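Local coordinates for protein Endonuclease/exonuclease/phosphatase (Beutenbergia cavernae DSM 12333, PDB 4RUW) that is of unknown function but belongs to the endonuclease/exonuclease/phosphatase family, with a DNase I-like alpha/beta sandwich, a bound zinc ion and a second, Ig-like domain, at residues E77-A81 with R113-L118; A88-L94 with V150-H155; V83-E87 with H310-D315. All coordinates share one frame; numbering follows the deposited sequence. Where two conformers were deposited one is given.

Overall arrangement
All three contacts belong to one layer of the DNase I-like domain: a six-stranded mixed sheet and the helices on one of its faces. Helix 77-87 takes part in both interaction 1 and interaction 3, whose centres are about 14 Å apart, and the chain then runs on into the strand of interaction 2. Arg79 and Asp315 join interactions 1 and 3 by a salt bridge, with NE 2.9 Å from OD2. The selenomethionine Met152 of interaction 2 packs on Leu114 and Leu118 of interaction 1. The zinc ion, held by His98, Asp100, His107 and His137, lies about 9 Å from the side chain of Glu77 and about 12 Å from that of Val150.

Interaction 1: residues E77-A81 with R113-L118; sequences EPRIA and RLAELL
Two helices on the same face of the DNase I-like sheet pack here through mostly apolar side chains. Their short segments, 77-81 and 113-118, approach to 9.5 Å between axes and cross at -52°. No hydrogen bond joins them. Ala81 packs against two leucines. Its CB lies 3.8 Å from CB of Leu117 and also meets CG of Leu118. One methyl of Leu118, CD2, reaches on to the backbone, 3.5 Å from O of Ala81. Leu117 works at the other end of the segment as well. Its CG stands anti to the carbonyl carbon (chi1 -72°), and CD1 lies against the first turn of helix 77-87, 3.7 Å from CB of Glu77 and beside the ring of Pro78. CD2 of Leu114 fills in between CB of Glu77 and CG2 of Ile80.

Glu77 and Arg113 meet through their aliphatic parts, with CB of Glu77 3.7 Å from CG of Arg113. Their charged ends do not pair. The carboxylate and guanidinium planes are 69° apart, and OE2 of Glu77 bonds to Gln110 instead. A bend in the Arg113 chain leads to a salt bridge of NH1 with OE1 of Glu116 at 2.8 Å, tilted from the guanidinium plane. CD2 of Leu117 sits over one guanidinium face, off toward the rim, while NH2 passes CG of Pro78.

Ile80 also touches Ile63 and Ala66 in loops, and Leu118 packs on Ile84 and Arg85 farther along helix 77-87. Leu114 also packs on Leu94 of strand 91-98, the strand between the two helices in sequence.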
loop_
_atom_site.group_PDB
_atom_site.type_symbol
_atom_site.label_atom_id
_atom_site.label_comp_id
_atom_site.label_asym_id
_atom_site.label_seq_id
_atom_site.Cartn_x
_atom_site.Cartn_y
_atom_site.Cartn_z
ATOM N N GLU A 77 11.126 -19.010 -11.349
ATOM C CA GLU A 77 11.321 -17.603 -11.656
ATOM C C GLU A 77 10.807 -17.173 -13.046
ATOM O O GLU A 77 10.315 -16.058 -13.188
ATOM C CB GLU A 77 12.782 -17.194 -11.473
ATOM C CG GLU A 77 13.279 -17.250 -10.033
ATOM C CD GLU A 77 13.919 -18.566 -9.654
ATOM O OE1 GLU A 77 13.772 -19.544 -10.413
ATOM O OE2 GLU A 77 14.573 -18.620 -8.586
ATOM N N PRO A 78 10.922 -18.034 -14.079
ATOM C CA PRO A 78 10.424 -17.570 -15.387
ATOM C C PRO A 78 8.943 -17.228 -15.407
ATOM O O PRO A 78 8.521 -16.328 -16.116
ATOM C CB PRO A 78 10.704 -18.761 -16.312
ATOM C CG PRO A 78 11.909 -19.385 -15.715
ATOM C CD PRO A 78 11.711 -19.273 -14.222
ATOM N N ARG A 79 8.153 -17.936 -14.639
ATOM C CA ARG A 79 6.738 -17.690 -14.584
ATOM C C ARG A 79 6.464 -16.307 -13.941
ATOM O O ARG A 79 5.667 -15.566 -14.398
ATOM C CB ARG A 79 6.117 -18.827 -13.811
ATOM C CG ARG A 79 4.714 -19.058 -14.117
ATOM C CD ARG A 79 4.241 -20.358 -13.527
ATOM N NE ARG A 79 2.811 -20.323 -13.518
ATOM C CZ ARG A 79 2.043 -21.194 -12.919
ATOM N NH1 ARG A 79 2.552 -22.201 -12.255
ATOM N NH2 ARG A 79 0.766 -21.064 -12.973
ATOM N N ILE A 80 7.198 -15.981 -12.890
ATOM C CA ILE A 80 7.132 -14.670 -12.259
ATOM C C ILE A 80 7.577 -13.585 -13.247
ATOM O O ILE A 80 6.907 -12.561 -13.422
ATOM C CB ILE A 80 8.022 -14.639 -10.988
ATOM C CG1 ILE A 80 7.534 -15.656 -9.940
ATOM C CG2 ILE A 80 8.119 -13.224 -10.411
ATOM C CD1 ILE A 80 6.095 -15.490 -9.511
ATOM N N ALA A 81 8.715 -13.804 -13.893
ATOM C CA ALA A 81 9.250 -12.823 -14.821
ATOM C C ALA A 81 8.307 -12.556 -15.987
ATOM O O ALA A 81 8.193 -11.430 -16.448
ATOM C CB ALA A 81 10.608 -13.264 -15.322
ATOM N N ARG A 113 18.644 -14.427 -10.668
ATOM C CA ARG A 113 17.887 -15.124 -11.696
ATOM C C ARG A 113 16.802 -14.222 -12.301
ATOM O O ARG A 113 16.612 -14.184 -13.519
ATOM C CB ARG A 113 17.297 -16.416 -11.128
ATOM C CG ARG A 113 16.458 -17.212 -12.110
ATOM C CD ARG A 113 17.202 -17.537 -13.393
ATOM N NE ARG A 113 16.416 -18.471 -14.195
ATOM C CZ ARG A 113 16.483 -18.583 -15.517
ATOM N NH1 ARG A 113 17.313 -17.821 -16.216
ATOM N NH2 ARG A 113 15.704 -19.457 -16.135
ATOM N N LEU A 114 16.095 -13.487 -11.448
ATOM C CA LEU A 114 15.083 -12.559 -11.938
ATOM C C LEU A 114 15.715 -11.460 -12.796
ATOM O O LEU A 114 15.184 -11.095 -13.840
ATOM C CB LEU A 114 14.262 -11.974 -10.789
ATOM C CG LEU A 114 13.324 -12.959 -10.098
ATOM C CD1 LEU A 114 12.879 -12.401 -8.754
ATOM C CD2 LEU A 114 12.125 -13.244 -11.009
ATOM N N ALA A 115 16.869 -10.958 -12.369
ATOM C CA ALA A 115 17.588 -9.953 -13.148
ATOM C C ALA A 115 17.994 -10.500 -14.519
ATOM O O ALA A 115 17.876 -9.811 -15.525
ATOM C CB ALA A 115 18.803 -9.465 -12.394
ATOM N N GLU A 116 18.446 -11.749 -14.561
ATOM C CA GLU A 116 18.819 -12.363 -15.828
ATOM C C GLU A 116 17.609 -12.468 -16.760
ATOM O O GLU A 116 17.694 -12.152 -17.945
ATOM C CB GLU A 116 19.417 -13.746 -15.576
ATOM C CG GLU A 116 19.778 -14.499 -16.831
ATOM C CD GLU A 116 20.402 -15.837 -16.525
ATOM O OE1 GLU A 116 19.810 -16.618 -15.741
ATOM O OE2 GLU A 116 21.498 -16.096 -17.058
ATOM N N LEU A 117 16.483 -12.897 -16.209
ATOM C CA LEU A 117 15.270 -13.088 -16.994
ATOM C C LEU A 117 14.665 -11.793 -17.533
ATOM O O LEU A 117 13.965 -11.816 -18.546
ATOM C CB LEU A 117 14.222 -13.831 -16.165
ATOM C CG LEU A 117 14.511 -15.313 -15.929
ATOM C CD1 LEU A 117 13.752 -15.795 -14.709
ATOM C CD2 LEU A 117 14.140 -16.128 -17.161
ATOM N N LEU A 118 14.922 -10.674 -16.860
ATOM C CA LEU A 118 14.247 -9.414 -17.177
ATOM C C LEU A 118 15.182 -8.345 -17.741
ATOM O O LEU A 118 14.733 -7.252 -18.085
ATOM C CB LEU A 118 13.494 -8.888 -15.947
ATOM C CG LEU A 118 12.243 -9.700 -15.589
ATOM C CD1 LEU A 118 11.764 -9.403 -14.181
ATOM C CD2 LEU A 118 11.129 -9.456 -16.609
#

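Interaction 2: residues A88-L94 with V150-H155; sequences APDVVVL and VVMSRH
Backbone O of Asp90 accepts a hydrogen bond from the amide N of Arg154 at 3.1 Å and also has a CA-H...O contact from Ser153. It begins an antiparallel pairing of strands 91-98 and 146-153, neighbours in the mixed sheet of the DNase I-like fold. Val92 with Met152 and Leu94 with Val150 are hydrogen-bonded pairs. They alternate with the non-hydrogen-bonded pairs Val91 with Ser153 and Val93 with Val151. The four N-H...O bonds of the two hydrogen-bonded pairs are close to straight; N of Val92 lies 2.9 Å from O of Met152.

Side chains alternate between the two faces. On one, Val91 CG1 meets Val151 CG1 at 3.9 Å, and Val91 CG2 lies near OG of Ser153. This face packs on strands 179-188 and 192-200 of the second sheet, so it lines the core of the sandwich. On the other, Val92 and Met152 lie side by side and point the same way, with CG1 of Val92 3.7 Å from CB of Met152. The selenium of Met152 touches CD1 of Leu94 at 4.0 Å; the bend about the CG-SE bond (chi3 73°) turns the terminal methyl CE toward helix 110-118.

Past the strand ends, the side chains of Asp90 and His155 meet. Asp90 is gripped at both carboxylate oxygens, since OD2 accepts a hydrogen bond from the backbone N of Arg57 in the next strand. CB of Arg154 sits over the centre of one face of the His155 ring, and OG of Ser153 bonds to O of His155. NE2 of His155 donates to OD1 of Asp90 at 2.8 Å, with an N-H...O angle of 178°; OD1 lies in the ring plane, while NE2 comes to the anti side of OD1, 24° out of the carboxylate plane.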
loop_
_atom_site.group_PDB
_atom_site.type_symbol
_atom_site.label_atom_id
_atom_site.label_comp_id
_atom_site.label_asym_id
_atom_site.label_seq_id
_atom_site.Cartn_x
_atom_site.Cartn_y
_atom_site.Cartn_z
ATOM N N ALA A 88 4.651 -4.836 -17.650
ATOM C CA ALA A 88 5.560 -3.759 -18.035
ATOM C C ALA A 88 5.551 -2.541 -17.090
ATOM O O ALA A 88 5.444 -1.405 -17.537
ATOM C CB ALA A 88 5.276 -3.333 -19.472
ATOM N N PRO A 89 5.677 -2.769 -15.773
ATOM C CA PRO A 89 5.728 -1.611 -14.876
ATOM C C PRO A 89 7.038 -0.834 -15.026
ATOM O O PRO A 89 8.050 -1.372 -15.474
ATOM C CB PRO A 89 5.666 -2.257 -13.491
ATOM C CG PRO A 89 6.311 -3.598 -13.690
ATOM C CD PRO A 89 5.848 -4.041 -15.046
ATOM N N ASP A 90 7.019 0.435 -14.653
ATOM C CA ASP A 90 8.248 1.206 -14.575
ATOM C C ASP A 90 9.110 0.721 -13.418
ATOM O O ASP A 90 10.341 0.667 -13.525
ATOM C CB ASP A 90 7.914 2.679 -14.377
ATOM C CG ASP A 90 7.332 3.306 -15.615
ATOM O OD1 ASP A 90 8.105 3.532 -16.567
ATOM O OD2 ASP A 90 6.108 3.562 -15.643
ATOM N N VAL A 91 8.446 0.423 -12.304
ATOM C CA VAL A 91 9.100 -0.017 -11.080
ATOM C C VAL A 91 8.254 -1.126 -10.487
ATOM O O VAL A 91 7.014 -1.035 -10.475
ATOM C CB VAL A 91 9.220 1.123 -10.048
ATOM C CG1 VAL A 91 9.908 0.632 -8.785
ATOM C CG2 VAL A 91 9.990 2.278 -10.630
ATOM N N VAL A 92 8.912 -2.180 -10.018
ATOM C CA VAL A 92 8.204 -3.248 -9.331
ATOM C C VAL A 92 8.854 -3.548 -7.983
ATOM O O VAL A 92 10.077 -3.592 -7.855
ATOM C CB VAL A 92 8.042 -4.524 -10.211
ATOM C CG1 VAL A 92 9.386 -5.065 -10.646
ATOM C CG2 VAL A 92 7.253 -5.589 -9.473
ATOM N N VAL A 93 8.001 -3.715 -6.980
ATOM C CA VAL A 93 8.385 -4.118 -5.641
ATOM C C VAL A 93 8.002 -5.584 -5.488
ATOM O O VAL A 93 6.862 -5.961 -5.778
ATOM C CB VAL A 93 7.643 -3.263 -4.593
ATOM C CG1 VAL A 93 7.746 -3.900 -3.213
ATOM C CG2 VAL A 93 8.175 -1.825 -4.612
ATOM N N LEU A 94 8.958 -6.409 -5.069
ATOM C CA LEU A 94 8.717 -7.829 -4.847
ATOM C C LEU A 94 8.971 -8.197 -3.391
ATOM O O LEU A 94 9.963 -7.764 -2.793
ATOM C CB LEU A 94 9.623 -8.674 -5.735
ATOM C CG LEU A 94 9.519 -8.413 -7.236
ATOM C CD1 LEU A 94 10.545 -9.249 -8.001
ATOM C CD2 LEU A 94 8.112 -8.670 -7.755
ATOM N N VAL A 150 12.609 -6.720 -2.827
ATOM C CA VAL A 150 13.378 -6.310 -3.994
ATOM C C VAL A 150 12.687 -5.165 -4.712
ATOM O O VAL A 150 11.459 -5.141 -4.798
ATOM C CB VAL A 150 13.578 -7.511 -4.958
ATOM C CG1 VAL A 150 14.065 -7.063 -6.338
ATOM C CG2 VAL A 150 14.527 -8.539 -4.342
ATOM N N VAL A 151 13.475 -4.204 -5.184
ATOM C CA VAL A 151 12.993 -3.218 -6.140
ATOM C C VAL A 151 13.696 -3.475 -7.463
ATOM O O VAL A 151 14.922 -3.566 -7.500
ATOM C CB VAL A 151 13.261 -1.772 -5.675
ATOM C CG1 VAL A 151 12.892 -0.772 -6.786
ATOM C CG2 VAL A 151 12.480 -1.472 -4.403
HETATM N N MSE A 152 12.917 -3.613 -8.532
HETATM C CA MSE A 152 13.459 -3.696 -9.884
HETATM C C MSE A 152 12.887 -2.546 -10.692
HETATM O O MSE A 152 11.713 -2.208 -10.568
HETATM C CB MSE A 152 13.112 -5.020 -10.573
HETATM C CG MSE A 152 13.571 -6.267 -9.817
HETATM SE SE MSE A 152 13.211 -7.957 -10.736
HETATM C CE MSE A 152 14.556 -7.818 -12.142
ATOM N N SER A 153 13.718 -1.948 -11.523
ATOM C CA SER A 153 13.320 -0.739 -12.206
ATOM C C SER A 153 13.923 -0.654 -13.601
ATOM O O SER A 153 15.051 -1.089 -13.833
ATOM C CB SER A 153 13.767 0.454 -11.366
ATOM O OG SER A 153 13.523 1.676 -12.012
ATOM N N ARG A 154 13.159 -0.096 -14.534
ATOM C CA ARG A 154 13.676 0.220 -15.862
ATOM C C ARG A 154 14.459 1.526 -15.849
ATOM O O ARG A 154 15.094 1.885 -16.832
ATOM C CB ARG A 154 12.524 0.339 -16.862
ATOM C CG ARG A 154 11.901 -0.986 -17.258
ATOM C CD ARG A 154 10.843 -0.814 -18.323
ATOM N NE ARG A 154 10.320 -2.093 -18.789
ATOM C CZ ARG A 154 9.896 -2.319 -20.029
ATOM N NH1 ARG A 154 9.951 -1.363 -20.944
ATOM N NH2 ARG A 154 9.436 -3.514 -20.365
ATOM N N HIS A 155 14.424 2.225 -14.720
ATOM C CA HIS A 155 15.026 3.549 -14.618
ATOM C C HIS A 155 16.099 3.556 -13.542
ATOM O O HIS A 155 15.986 2.852 -12.548
ATOM C CB HIS A 155 13.939 4.574 -14.316
ATOM C CG HIS A 155 12.759 4.456 -15.220
ATOM N ND1 HIS A 155 12.845 4.688 -16.577
ATOM C CD2 HIS A 155 11.485 4.064 -14.986
ATOM C CE1 HIS A 155 11.663 4.485 -17.128
ATOM N NE2 HIS A 155 10.819 4.103 -16.186
#

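Interaction 3: residues V83-E87 with H310-D315; sequences VIRAE and HVSLVD
Glu87 and His310 reach toward each other from opposite directions, and the carboxylate meets the edge of the imidazole. NE2 of His310 donates to OE1 of Glu87 at 2.7 Å. The acceptor lies near the ring plane, but the two flat groups are turned 36° apart. The donor comes to the syn side of OE1, 29° out of the carboxylate plane. The torsions bring the two groups together: Glu87 bends at chi2 (-71°), and CG of His310 sits between its backbone N and carbonyl carbon.

The other oxygen, OE2, has two polar partners. OG of Ser312 donates to it at 2.6 Å, on the anti side and closer to the carboxylate plane. A water donates to the same oxygen, also at 2.6 Å, and accepts a hydrogen bond from the backbone N of Leu313. The carboxylate therefore has three donors on its two oxygens. They hold its rotation and would probably stabilise its negative charge. The water carries the link past Ser312 to the next backbone amide.

Methyl groups pack round this polar cluster. CG1 of Val83 makes a van der Waals contact with OG of Ser312 at 3.4 Å, while CG2 of Val83 meets CB of Asp315 at 3.7 Å. The Val83 and Asp315 side chains cross at about a right angle. Val314 sets CG1 against CB of Ala86 and CG2 in van der Waals contact with OE2 of Glu87, at 3.5 Å. The acid of Asp315 turns elsewhere and pairs with Arg79, one turn earlier in the helix.

The contact ties the last turn of helix 77-87 to the end of edge strand 304-311 and the loop after it. Beneath Val83 and Glu87 lies Met59 of strand 55-62, and Val325 of strand 324-330 touches both Glu87 and His310.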
loop_
_atom_site.group_PDB
_atom_site.type_symbol
_atom_site.label_atom_id
_atom_site.label_comp_id
_atom_site.label_asym_id
_atom_site.label_seq_id
_atom_site.Cartn_x
_atom_site.Cartn_y
_atom_site.Cartn_z
ATOM N N VAL A 83 5.075 -12.615 -16.025
ATOM C CA VAL A 83 3.998 -11.737 -15.579
ATOM C C VAL A 83 4.489 -10.289 -15.494
ATOM O O VAL A 83 3.831 -9.370 -15.990
ATOM C CB VAL A 83 3.417 -12.184 -14.226
ATOM C CG1 VAL A 83 2.509 -11.105 -13.645
ATOM C CG2 VAL A 83 2.660 -13.499 -14.384
ATOM N N ILE A 84 5.649 -10.082 -14.873
ATOM C CA ILE A 84 6.228 -8.745 -14.808
ATOM C C ILE A 84 6.425 -8.160 -16.211
ATOM O O ILE A 84 6.065 -7.018 -16.466
ATOM C CB ILE A 84 7.543 -8.734 -14.004
ATOM C CG1 ILE A 84 7.283 -9.173 -12.556
ATOM C CG2 ILE A 84 8.200 -7.362 -14.070
ATOM C CD1 ILE A 84 8.538 -9.476 -11.753
ATOM N N ARG A 85 6.976 -8.959 -17.122
ATOM C CA ARG A 85 7.210 -8.524 -18.494
ATOM C C ARG A 85 5.914 -8.080 -19.168
ATOM O O ARG A 85 5.877 -7.053 -19.846
ATOM C CB ARG A 85 7.841 -9.684 -19.274
ATOM C CG ARG A 85 8.303 -9.372 -20.678
ATOM C CD ARG A 85 8.971 -10.613 -21.315
ATOM N NE ARG A 85 10.109 -11.095 -20.525
ATOM C CZ ARG A 85 10.169 -12.279 -19.919
ATOM N NH1 ARG A 85 9.165 -13.143 -20.017
ATOM N NH2 ARG A 85 11.243 -12.606 -19.209
ATOM N N ALA A 86 4.850 -8.849 -18.972
ATOM C CA ALA A 86 3.564 -8.548 -19.590
ATOM C C ALA A 86 2.947 -7.274 -19.022
ATOM O O ALA A 86 2.343 -6.497 -19.752
ATOM C CB ALA A 86 2.612 -9.716 -19.419
ATOM N N GLU A 87 3.104 -7.061 -17.718
ATOM C CA GLU A 87 2.536 -5.884 -17.066
ATOM C C GLU A 87 3.374 -4.630 -17.339
ATOM O O GLU A 87 2.873 -3.507 -17.280
ATOM C CB GLU A 87 2.398 -6.122 -15.562
ATOM C CG GLU A 87 1.443 -7.259 -15.188
ATOM C CD GLU A 87 -0.025 -6.938 -15.443
ATOM O OE1 GLU A 87 -0.345 -5.806 -15.880
ATOM O OE2 GLU A 87 -0.867 -7.828 -15.177
ATOM N N HIS A 310 -5.129 -2.512 -11.632
ATOM C CA HIS A 310 -5.728 -3.836 -11.737
ATOM C C HIS A 310 -4.884 -4.843 -10.982
ATOM O O HIS A 310 -3.688 -4.629 -10.781
ATOM C CB HIS A 310 -5.888 -4.268 -13.204
ATOM C CG HIS A 310 -4.600 -4.308 -13.973
ATOM N ND1 HIS A 310 -4.064 -3.191 -14.573
ATOM C CD2 HIS A 310 -3.756 -5.331 -14.247
ATOM C CE1 HIS A 310 -2.942 -3.524 -15.196
ATOM N NE2 HIS A 310 -2.730 -4.814 -15.005
ATOM N N VAL A 311 -5.503 -5.941 -10.565
ATOM C CA VAL A 311 -4.732 -7.074 -10.098
ATOM C C VAL A 311 -4.291 -7.870 -11.321
ATOM O O VAL A 311 -4.992 -7.932 -12.334
ATOM C CB VAL A 311 -5.496 -7.970 -9.085
ATOM C CG1 VAL A 311 -5.660 -7.238 -7.751
ATOM C CG2 VAL A 311 -6.832 -8.443 -9.648
ATOM N N SER A 312 -3.107 -8.456 -11.253
ATOM C CA SER A 312 -2.600 -9.176 -12.406
ATOM C C SER A 312 -3.226 -10.551 -12.510
ATOM O O SER A 312 -3.126 -11.365 -11.585
ATOM C CB SER A 312 -1.087 -9.308 -12.350
ATOM O OG SER A 312 -0.615 -9.883 -13.550
ATOM N N LEU A 313 -3.869 -10.806 -13.648
ATOM C CA LEU A 313 -4.479 -12.099 -13.926
ATOM C C LEU A 313 -3.857 -12.739 -15.175
ATOM O O LEU A 313 -4.426 -13.658 -15.762
ATOM C CB LEU A 313 -5.998 -11.966 -14.071
ATOM C CG LEU A 313 -6.722 -11.386 -12.849
ATOM C CD1 LEU A 313 -8.202 -11.201 -13.146
ATOM C CD2 LEU A 313 -6.546 -12.271 -11.630
ATOM N N VAL A 314 -2.678 -12.260 -15.559
ATOM C CA VAL A 314 -1.911 -12.866 -16.651
ATOM C C VAL A 314 -1.648 -14.356 -16.377
ATOM O O VAL A 314 -1.799 -15.206 -17.260
ATOM C CB VAL A 314 -0.570 -12.103 -16.867
ATOM C CG1 VAL A 314 0.270 -12.765 -17.942
ATOM C CG2 VAL A 314 -0.838 -10.648 -17.226
ATOM N N ASP A 315 -1.263 -14.666 -15.147
ATOM C CA ASP A 315 -0.976 -16.038 -14.736
ATOM C C ASP A 315 -1.238 -16.074 -13.244
ATOM O O ASP A 315 -0.310 -16.059 -12.428
ATOM C CB ASP A 315 0.488 -16.373 -15.023
ATOM C CG ASP A 315 0.786 -17.861 -14.974
ATOM O OD1 ASP A 315 -0.116 -18.674 -14.680
ATOM O OD2 ASP A 315 1.948 -18.211 -15.252
HETATM O O HOH W 1 -3.274 -8.763 -15.651
#